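Local coordinates for oxidized polyvinyl alcohol hydrolase (Pseudomonas sp. VM15C, PDB 3WWC), which hydrolyses beta-diketones such as 4,6-nonanedione and carries out the second step of polyvinyl alcohol breakdown by cleaving the oxidized polymer, at residues T75-N78 with L79-R83; N87-L90 with A91-G94; G147-S150 with S151-A155. The protein carries 1 engineered substitution. All blocks are in the same frame, centred on the assembly; numbering follows the deposited sequence.

Interaction 1: residues T75-N78 with L79-R83; sequences TNDN and LTVAR
Asn-76 O takes two hydrogen bonds from Thr-80, one from its amide and one from its hydroxyl, and this double grip marks the last turn of the short helix 75-80. The hydrogen bond from the amide is the shorter, Thr-80 N to Asn-76 O at 2.7 Å. The hydroxyl, Thr-80 OG1 at 2.8 Å from Asn-76 O, arrives from above the carbonyl plane, 45° out of it. It can do so because chi1 of 66° sets OG1 between the backbone N and the carbonyl carbon, turned back over the preceding turn. The side-chain oxygen Asn-76 OD1 packs against Thr-80 CG2 at 3.5 Å.

The i to i+4 bonds on either side in sequence are Leu-79 N to Thr-75 O at 2.9 Å and Val-81 N to Asp-77 O at 2.9 Å, the latter with the straightest N-H geometry of the set, 164°. Val-81 is also where the backbone leaves helical angles. The side chains of Thr-75 and Leu-79 lie side by side, pointing the same way, with Thr-75 CG2 3.7 Å from Leu-79 CD1, and Leu-79 continues onto Ile-51, Pro-67 and Val-97 of the sheet. Asp-77 OD1 rests near the methyl Val-81 CG2 at 3.7 Å, while the carboxylate finds its main polar partner in Arg-112, through a salt bridge from OD2.

The helix belongs to the beta-alpha-beta crossover between strands 62-68 and 96-100. Asn-78 O and Leu-79 O, late carbonyls of the helix, accept bonds from Asn-87 and Ser-88, respectively. The chemistry thus implies a helix end with its amides spent on earlier carbonyls, its late carbonyls taken up by the following loop, and the buried Asp-77 charge probably balanced by Arg-112.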
loop_
_atom_site.group_PDB
_atom_site.type_symbol
_atom_site.label_atom_id
_atom_site.label_comp_id
_atom_site.label_asym_id
_atom_site.label_seq_id
_atom_site.Cartn_x
_atom_site.Cartn_y
_atom_site.Cartn_z
ATOM N N THR A 75 13.615 5.041 0.851
ATOM C CA THR A 75 13.252 3.888 1.684
ATOM C C THR A 75 13.876 4.111 3.068
ATOM O O THR A 75 13.237 3.843 4.086
ATOM C CB THR A 75 13.719 2.601 1.034
ATOM O OG1 THR A 75 12.888 2.355 -0.113
ATOM C CG2 THR A 75 13.590 1.425 2.027
ATOM N N ASN A 76 15.124 4.586 3.133
ATOM C CA ASN A 76 15.726 4.865 4.451
ATOM C C ASN A 76 14.948 5.910 5.222
ATOM O O ASN A 76 14.765 5.772 6.461
ATOM C CB ASN A 76 17.186 5.272 4.250
ATOM C CG ASN A 76 17.850 5.700 5.550
ATOM O OD1 ASN A 76 17.883 4.933 6.508
ATOM N ND2 ASN A 76 18.384 6.926 5.587
ATOM N N ASP A 77 14.448 6.932 4.537
ATOM C CA ASP A 77 13.626 7.942 5.220
ATOM C C ASP A 77 12.373 7.244 5.819
ATOM O O ASP A 77 12.068 7.388 6.988
ATOM C CB ASP A 77 13.113 9.024 4.266
ATOM C CG ASP A 77 14.173 9.970 3.760
ATOM O OD1 ASP A 77 15.192 10.164 4.451
ATOM O OD2 ASP A 77 13.918 10.557 2.666
ATOM N N ASN A 78 11.673 6.483 5.000
ATOM C CA ASN A 78 10.455 5.807 5.449
ATOM C C ASN A 78 10.744 4.908 6.626
ATOM O O ASN A 78 9.886 4.720 7.491
ATOM C CB ASN A 78 9.914 5.034 4.255
ATOM C CG ASN A 78 8.721 4.184 4.592
ATOM O OD1 ASN A 78 8.865 3.011 4.926
ATOM N ND2 ASN A 78 7.521 4.786 4.549
ATOM N N LEU A 79 11.936 4.333 6.687
ATOM C CA LEU A 79 12.286 3.429 7.762
ATOM C C LEU A 79 12.858 4.098 9.010
ATOM O O LEU A 79 12.690 3.563 10.129
ATOM C CB LEU A 79 13.356 2.419 7.257
ATOM C CG LEU A 79 12.837 1.387 6.292
ATOM C CD1 LEU A 79 14.023 0.673 5.612
ATOM C CD2 LEU A 79 11.996 0.338 7.106
ATOM N N THR A 80 13.533 5.247 8.851
ATOM C CA THR A 80 14.243 5.802 10.018
ATOM C C THR A 80 13.970 7.233 10.395
ATOM O O THR A 80 14.454 7.681 11.474
ATOM C CB THR A 80 15.740 5.728 9.818
ATOM O OG1 THR A 80 16.099 6.595 8.727
ATOM C CG2 THR A 80 16.165 4.301 9.463
ATOM N N VAL A 81 13.296 8.015 9.559
ATOM C CA VAL A 81 13.076 9.426 9.870
ATOM C C VAL A 81 11.684 9.572 10.448
ATOM O O VAL A 81 10.697 9.111 9.839
ATOM C CB VAL A 81 13.224 10.293 8.608
ATOM C CG1 VAL A 81 12.802 11.764 8.918
ATOM C CG2 VAL A 81 14.679 10.190 8.113
ATOM N N ALA A 82 11.583 10.184 11.635
ATOM C CA ALA A 82 10.300 10.286 12.285
ATOM C C ALA A 82 9.181 10.895 11.471
ATOM O O ALA A 82 8.051 10.386 11.491
ATOM C CB ALA A 82 10.457 11.072 13.610
ATOM N N ARG A 83 9.457 11.994 10.761
ATOM C CA ARG A 83 8.426 12.657 9.969
ATOM C C ARG A 83 7.987 11.827 8.773
ATOM O O ARG A 83 6.972 12.103 8.190
ATOM C CB ARG A 83 8.909 14.029 9.467
ATOM C CG ARG A 83 8.762 15.187 10.432
ATOM C CD ARG A 83 9.121 16.488 9.662
ATOM N NE ARG A 83 8.695 16.330 8.258
ATOM C CZ ARG A 83 9.444 15.841 7.264
ATOM N NH1 ARG A 83 10.711 15.457 7.460
ATOM N NH2 ARG A 83 8.884 15.669 6.067
#

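Interaction 2: residues N87-L90 with A91-G94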
loop_
_atom_site.group_PDB
_atom_site.type_symbol
_atom_site.label_atom_id
_atom_site.label_comp_id
_atom_site.label_asym_id
_atom_site.label_seq_id
_atom_site.Cartn_x
_atom_site.Cartn_y
_atom_site.Cartn_z
ATOM N N ASN A 87 9.487 3.594 10.110
ATOM C CA ASN A 87 8.844 2.279 10.121
ATOM C C ASN A 87 9.696 1.126 10.677
ATOM O O ASN A 87 9.139 0.086 11.047
ATOM C CB ASN A 87 8.344 1.963 8.696
ATOM C CG ASN A 87 7.017 2.623 8.414
ATOM O OD1 ASN A 87 5.977 2.087 8.785
ATOM N ND2 ASN A 87 7.025 3.796 7.789
ATOM N N SER A 88 11.025 1.275 10.711
ATOM C CA SER A 88 11.848 0.228 11.284
ATOM C C SER A 88 11.609 0.072 12.769
ATOM O O SER A 88 11.925 -0.965 13.313
ATOM C CB SER A 88 13.334 0.550 11.063
ATOM O OG SER A 88 13.767 1.699 11.784
ATOM N N ILE A 89 11.047 1.081 13.405
ATOM C CA ILE A 89 10.770 1.021 14.835
ATOM C C ILE A 89 9.736 -0.023 15.153
ATOM O O ILE A 89 9.701 -0.526 16.308
ATOM C CB ILE A 89 10.394 2.459 15.361
ATOM C CG1 ILE A 89 11.565 3.393 15.051
ATOM C CG2 ILE A 89 10.168 2.465 16.908
ATOM C CD1 ILE A 89 12.867 2.848 15.499
ATOM N N LEU A 90 8.923 -0.413 14.174
ATOM C CA LEU A 90 7.967 -1.512 14.442
ATOM C C LEU A 90 8.692 -2.814 14.770
ATOM O O LEU A 90 8.072 -3.723 15.308
ATOM C CB LEU A 90 7.016 -1.713 13.282
ATOM C CG LEU A 90 5.961 -0.622 13.462
ATOM C CD1 LEU A 90 5.459 -0.224 12.161
ATOM C CD2 LEU A 90 4.832 -1.111 14.390
ATOM N N ALA A 91 9.964 -2.969 14.439
ATOM C CA ALA A 91 10.668 -4.186 14.842
ATOM C C ALA A 91 10.804 -4.208 16.389
ATOM O O ALA A 91 10.725 -5.267 16.981
ATOM C CB ALA A 91 12.096 -4.280 14.160
ATOM N N ASP A 92 10.910 -3.049 17.019
ATOM C CA ASP A 92 10.978 -2.949 18.481
ATOM C C ASP A 92 9.588 -3.231 19.043
ATOM O O ASP A 92 9.439 -3.377 20.250
ATOM C CB ASP A 92 11.317 -1.525 18.925
ATOM C CG ASP A 92 12.747 -1.097 18.561
ATOM O OD1 ASP A 92 13.630 -1.962 18.490
ATOM O OD2 ASP A 92 12.964 0.125 18.401
ATOM N N HIS A 93 8.579 -3.301 18.161
ATOM C CA HIS A 93 7.190 -3.563 18.566
ATOM C C HIS A 93 6.808 -5.005 18.302
ATOM O O HIS A 93 5.639 -5.361 18.439
ATOM C CB HIS A 93 6.269 -2.629 17.820
ATOM C CG HIS A 93 4.931 -2.455 18.482
ATOM N ND1 HIS A 93 4.836 -2.014 19.790
ATOM C CD2 HIS A 93 3.664 -2.745 18.079
ATOM C CE1 HIS A 93 3.569 -2.059 20.171
ATOM N NE2 HIS A 93 2.839 -2.499 19.157
ATOM N N GLY A 94 7.758 -5.816 17.863
ATOM C CA GLY A 94 7.520 -7.240 17.627
ATOM C C GLY A 94 7.118 -7.655 16.222
ATOM O O GLY A 94 6.486 -8.681 16.044
#
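Ile-89 O and Asp-92 N make the shortest sound polar bond here, 2.9 Å. One residue earlier, Ala-91 N meets Ser-88 O at 3.0 Å in a straighter N-H line (160°). Both are i to i+3 links, and the backbone angles of 87-90 are helical; the bond from His-93 N to Leu-90 O repeats the spacing but is weak. The result is a chain coiled by successive i to i+3 backbone bonds between helix 75-80 and strand 96-100.

The side chains follow that spacing. Asp-92 CB sits 3.2 Å from Ile-89 O, and its carboxylate oxygen OD2 comes within 3.9 Å of the methyl Ile-89 CG2. The Leu-90 and His-93 side chains cross obliquely, with CD2 of Leu-90 4.0 Å from CB of His-93. With chi1 at -159°, the imidazole extends from the backbone so that NE2 can hydrogen-bond to Asp-319, and the side chain also touches Arg-315 of helix 310-322. At Gly-94 the backbone takes a positive phi of 93°, where any side chain would collide with the carbonyl oxygen of His-93.

Chemically, the coil secures itself through backbone amides, leaving the polar ends of Ser-88 and His-93 to bond outward, to Leu-79 O and Asp-319.

Interaction 3: residues G147-S150 with S151-A155; sequences GPDS and SFFVA
This is a local i to i+4 contact in the first turn of helix 148-160, which packs against the central beta-sheet of the alpha/beta-hydrolase fold, and its main side-chain feature is an aromatic ring laid over a carbonyl oxygen. Gly-147 occupies the N-cap, with a positive phi of 94° that suits glycine, and Pro-148 begins the helix.

The first turn is loosely closed: Ser-151 N to Gly-147 O is a weak bond at 3.4 Å, although straight. The turn then tightens, with Phe-152 N to Pro-148 O at 3.1 Å and Phe-153 N to Asp-149 O at 2.9 Å. Ser-151 OG, buried at this end, hydrogen-bonds with His-43 and Lys-44 beyond the helix, while Ser-150 OG is bonded to Glu-146.

Asp-149 meets both phenylalanines. Its OD1 approaches the edge of the Phe-152 ring, near that ring's plane, 4.2 Å from CD2. Its carboxylate is only 13° from parallel to the Phe-153 ring, and its CB touches Phe-153 CZ at 3.8 Å. The charge itself is met elsewhere, by Arg-48 in a salt bridge to OD1 and by Phe-130 N at OD2, so both carboxylate oxygens are satisfied.

Phe-152 continues onto Arg-48 and Phe-50 of strand 46-53, whereas Phe-153 meets Met-182 of helix 178-189. An alanine in place of Phe-153 would probably open a gap beside Met-182 and uncover the Asp-149 carbonyl. The chi1 of -57° swings the Phe-153 ring back along the helix toward its N terminus, and Asp-149 O lies 3.1 Å above the ring plane, over its centre.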
loop_
_atom_site.group_PDB
_atom_site.type_symbol
_atom_site.label_atom_id
_atom_site.label_comp_id
_atom_site.label_asym_id
_atom_site.label_seq_id
_atom_site.Cartn_x
_atom_site.Cartn_y
_atom_site.Cartn_z
ATOM N N GLY A 147 2.124 -7.423 -12.278
ATOM C CA GLY A 147 3.323 -6.588 -12.414
ATOM C C GLY A 147 4.485 -7.082 -11.568
ATOM O O GLY A 147 4.281 -7.808 -10.608
ATOM N N PRO A 148 5.699 -6.599 -11.833
ATOM C CA PRO A 148 6.865 -7.078 -11.100
ATOM C C PRO A 148 7.085 -6.651 -9.670
ATOM O O PRO A 148 7.877 -7.276 -9.003
ATOM C CB PRO A 148 8.051 -6.732 -12.023
ATOM C CG PRO A 148 7.535 -5.663 -12.940
ATOM C CD PRO A 148 6.028 -5.729 -12.977
ATOM N N ASP A 149 6.402 -5.608 -9.190
ATOM C CA ASP A 149 6.583 -5.295 -7.797
ATOM C C ASP A 149 5.712 -6.227 -6.948
ATOM O O ASP A 149 6.197 -6.755 -5.938
ATOM C CB ASP A 149 6.196 -3.815 -7.506
ATOM C CG ASP A 149 7.393 -2.894 -7.565
ATOM O OD1 ASP A 149 8.533 -3.361 -7.361
ATOM O OD2 ASP A 149 7.215 -1.681 -7.795
ATOM N N SER A 150 4.439 -6.404 -7.331
ATOM C CA SER A 150 3.567 -7.285 -6.567
ATOM C C SER A 150 4.191 -8.673 -6.437
ATOM O O SER A 150 4.183 -9.268 -5.343
ATOM C CB SER A 150 2.178 -7.324 -7.234
ATOM O OG SER A 150 1.293 -8.215 -6.559
ATOM N N SER A 151 4.721 -9.213 -7.541
ATOM C CA SER A 151 5.339 -10.553 -7.448
ATOM C C SER A 151 6.664 -10.548 -6.691
ATOM O O SER A 151 6.973 -11.496 -5.960
ATOM C CB SER A 151 5.517 -11.163 -8.844
ATOM O OG SER A 151 6.302 -10.333 -9.686
ATOM N N PHE A 152 7.434 -9.473 -6.796
ATOM C CA PHE A 152 8.692 -9.407 -6.078
ATOM C C PHE A 152 8.417 -9.437 -4.599
ATOM O O PHE A 152 9.105 -10.117 -3.867
ATOM C CB PHE A 152 9.385 -8.073 -6.440
ATOM C CG PHE A 152 10.418 -7.612 -5.453
ATOM C CD1 PHE A 152 11.398 -8.469 -4.936
ATOM C CD2 PHE A 152 10.421 -6.275 -5.045
ATOM C CE1 PHE A 152 12.355 -7.990 -4.029
ATOM C CE2 PHE A 152 11.392 -5.805 -4.137
ATOM C CZ PHE A 152 12.362 -6.670 -3.629
ATOM N N PHE A 153 7.402 -8.729 -4.130
ATOM C CA PHE A 153 7.191 -8.678 -2.665
ATOM C C PHE A 153 6.864 -10.053 -2.106
ATOM O O PHE A 153 7.267 -10.356 -1.004
ATOM C CB PHE A 153 6.031 -7.721 -2.301
ATOM C CG PHE A 153 6.202 -6.310 -2.788
ATOM C CD1 PHE A 153 7.448 -5.738 -3.053
ATOM C CD2 PHE A 153 5.057 -5.562 -3.005
ATOM C CE1 PHE A 153 7.536 -4.420 -3.545
ATOM C CE2 PHE A 153 5.113 -4.255 -3.483
ATOM C CZ PHE A 153 6.360 -3.676 -3.758
ATOM N N VAL A 154 6.130 -10.859 -2.865
ATOM C CA VAL A 154 5.786 -12.207 -2.398
ATOM C C VAL A 154 7.075 -13.022 -2.329
ATOM O O VAL A 154 7.340 -13.673 -1.338
ATOM C CB VAL A 154 4.773 -12.851 -3.371
ATOM C CG1 VAL A 154 4.540 -14.350 -3.008
ATOM C CG2 VAL A 154 3.455 -12.098 -3.251
ATOM N N ALA A 155 7.873 -12.953 -3.379
ATOM C CA ALA A 155 9.137 -13.694 -3.392
ATOM C C ALA A 155 10.084 -13.243 -2.298
ATOM O O ALA A 155 10.791 -14.061 -1.669
ATOM C CB ALA A 155 9.817 -13.544 -4.735
#

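In the fold
From the N terminus the three contacts come in series, each spanning one continuous stretch, so none encloses or crosses another. Interaction 1 follows strand 62-68 and forms the helix of the crossover to strand 96-100; interaction 2 coils the chain just before that second strand. These two touch, Asn-87 N bonding to Asn-78 O, which closes the loop between them, and interaction 2 carries the unit over to helix 310-322. Interaction 3 comes later and stands apart, its centre about 22 Å from interaction 1 and about 23 Å from interaction 2. It starts helix 148-160, joining strands 36-43 and 46-53 to helix 178-189.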